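Local coordinates for protein soluble lytic murein transglycosylase (Escherichia coli, PDB 1QSA) that cleaves the glycosidic bonds between N-acetylmuramic acid and N-acetylglucosamine in peptidoglycan, forming a 1,6-anhydro bond in the N-acetylmuramic acid residue, at residues Asp4-Arg7 / Ser8-Ala11. Sequence-based numbering, arbitrary orientation.
Sequences DEQR and SRYA. With SO4 (sulfate ion), chain C; ACT (acetate ion), chain O.
The first turns of the N-terminal helix 3-18 bring Glu-5 and Gln-6 against Arg-9. Backbone i to i+4 bonds hold the helix, among them Tyr-10 N to Gln-6 O at 2.8 Å. Arg-9 bends at chi3 (-55°) and folds back over the preceding turn. Gln-6 CA sits 3.7 Å off one face of its guanidinium, toward the rim, and its NH2 is 3.5 Å from Gln-6 CG. The Gln-6 amide stands nearly perpendicular to that guanidinium. Asp-1 OD2 accepts a hydrogen bond from Gln-6 NE2 and forms a salt bridge with Arg-9 NH2. Glu-5 OE1 stays 4.5 Å from Arg-9 NH1, and a water bridges the two. Arg-7 runs out extended from CG to NE. Its NH1 donates to O4 of a sulfate at 2.8 Å, almost straight at 172°. Arg-7 NE forms a salt bridge with Glu-390 OE1, and Tyr-393 adds a cation-pi contact. A methionine in place of Arg-7 would probably leave Glu-390 without its charged mate and Tyr-393 without its cation. Tyr-10 OH donates to an acetate; both anions are probably from the crystallisation liquor. Arg-7, with Tyr-10 on Trp-394, ties helix 3-18 to the L domain region, while Tyr-10 also packs on helix 38-48.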
loop_
_atom_site.group_PDB
_atom_site.type_symbol
_atom_site.label_atom_id
_atom_site.label_comp_id
_atom_site.label_asym_id
_atom_site.label_seq_id
_atom_site.Cartn_x
_atom_site.Cartn_y
_atom_site.Cartn_z
ATOM N N ASP A 4 19.511 -7.226 -32.772
ATOM C CA ASP A 4 18.421 -8.077 -33.214
ATOM C C ASP A 4 18.796 -9.564 -33.154
ATOM O O ASP A 4 18.006 -10.383 -32.670
ATOM C CB ASP A 4 17.974 -7.684 -34.620
ATOM C CG ASP A 4 16.742 -8.447 -35.064
ATOM O OD1 ASP A 4 15.616 -8.052 -34.687
ATOM O OD2 ASP A 4 16.912 -9.457 -35.763
ATOM N N GLU A 5 19.997 -9.917 -33.623
ATOM C CA GLU A 5 20.440 -11.318 -33.575
ATOM C C GLU A 5 20.643 -11.779 -32.133
ATOM O O GLU A 5 20.316 -12.919 -31.788
ATOM C CB GLU A 5 21.732 -11.510 -34.360
ATOM C CG GLU A 5 21.483 -11.543 -35.855
ATOM C CD GLU A 5 22.748 -11.722 -36.653
ATOM O OE1 GLU A 5 23.554 -12.630 -36.333
ATOM O OE2 GLU A 5 22.924 -10.961 -37.617
ATOM N N GLN A 6 21.190 -10.898 -31.301
ATOM C CA GLN A 6 21.405 -11.222 -29.886
ATOM C C GLN A 6 20.074 -11.528 -29.192
ATOM O O GLN A 6 19.997 -12.425 -28.337
ATOM C CB GLN A 6 22.115 -10.069 -29.179
ATOM C CG GLN A 6 23.574 -9.936 -29.612
ATOM C CD GLN A 6 24.175 -8.568 -29.303
ATOM O OE1 GLN A 6 23.532 -7.710 -28.694
ATOM N NE2 GLN A 6 25.434 -8.377 -29.695
ATOM N N ARG A 7 19.029 -10.787 -29.547
ATOM C CA ARG A 7 17.700 -11.008 -28.963
ATOM C C ARG A 7 17.236 -12.448 -29.187
ATOM O O ARG A 7 16.753 -13.106 -28.255
ATOM C CB ARG A 7 16.693 -10.010 -29.532
ATOM C CG ARG A 7 16.821 -8.652 -28.879
ATOM C CD ARG A 7 15.993 -7.612 -29.598
ATOM N NE ARG A 7 15.941 -6.374 -28.831
ATOM C CZ ARG A 7 15.198 -5.324 -29.170
ATOM N NH1 ARG A 7 14.478 -5.356 -30.287
ATOM N NH2 ARG A 7 15.197 -4.233 -28.409
ATOM N N SER A 8 17.399 -12.950 -30.412
ATOM C CA SER A 8 17.001 -14.329 -30.718
ATOM C C SER A 8 17.824 -15.316 -29.884
ATOM O O SER A 8 17.263 -16.240 -29.290
ATOM C CB SER A 8 17.187 -14.652 -32.210
ATOM O OG SER A 8 16.291 -13.913 -33.031
ATOM N N ARG A 9 19.141 -15.110 -29.831
ATOM C CA ARG A 9 20.016 -16.007 -29.062
ATOM C C ARG A 9 19.683 -15.951 -27.572
ATOM O O ARG A 9 19.753 -16.972 -26.887
ATOM C CB ARG A 9 21.494 -15.690 -29.292
ATOM C CG ARG A 9 21.931 -15.890 -30.749
ATOM C CD ARG A 9 23.433 -16.110 -30.865
ATOM N NE ARG A 9 24.249 -15.061 -30.250
ATOM C CZ ARG A 9 24.457 -13.862 -30.783
ATOM N NH1 ARG A 9 23.814 -13.505 -31.891
ATOM N NH2 ARG A 9 25.228 -12.990 -30.159
ATOM N N TYR A 10 19.244 -14.785 -27.097
ATOM C CA TYR A 10 18.885 -14.625 -25.678
ATOM C C TYR A 10 17.663 -15.480 -25.348
ATOM O O TYR A 10 17.658 -16.222 -24.362
ATOM C CB TYR A 10 18.610 -13.148 -25.347
ATOM C CG TYR A 10 18.416 -12.886 -23.872
ATOM C CD1 TYR A 10 19.489 -12.953 -22.987
ATOM C CD2 TYR A 10 17.155 -12.571 -23.364
ATOM C CE1 TYR A 10 19.314 -12.716 -21.623
ATOM C CE2 TYR A 10 16.970 -12.329 -21.994
ATOM C CZ TYR A 10 18.055 -12.407 -21.140
ATOM O OH TYR A 10 17.880 -12.182 -19.787
ATOM N N ALA A 11 16.614 -15.367 -26.155
ATOM C CA ALA A 11 15.408 -16.165 -25.935
ATOM C C ALA A 11 15.747 -17.660 -26.048
ATOM O O ALA A 11 15.272 -18.479 -25.252
ATOM C CB ALA A 11 14.333 -15.787 -26.951
HETATM S S SO4 C . 12.722 -1.894 -29.916
HETATM O O1 SO4 C . 11.265 -1.721 -29.749
HETATM O O2 SO4 C . 13.310 -0.695 -30.547
HETATM O O3 SO4 C . 13.328 -2.098 -28.582
HETATM O O4 SO4 C . 12.959 -3.046 -30.799
HETATM C C ACT O . 15.196 -12.071 -17.741
HETATM O O ACT O . 14.287 -12.559 -17.042
HETATM O OXT ACT O . 15.428 -12.461 -18.902
HETATM C CH3 ACT O . 16.039 -10.940 -17.171
HETATM O O HOH W 1 22.963 -15.027 -34.341
#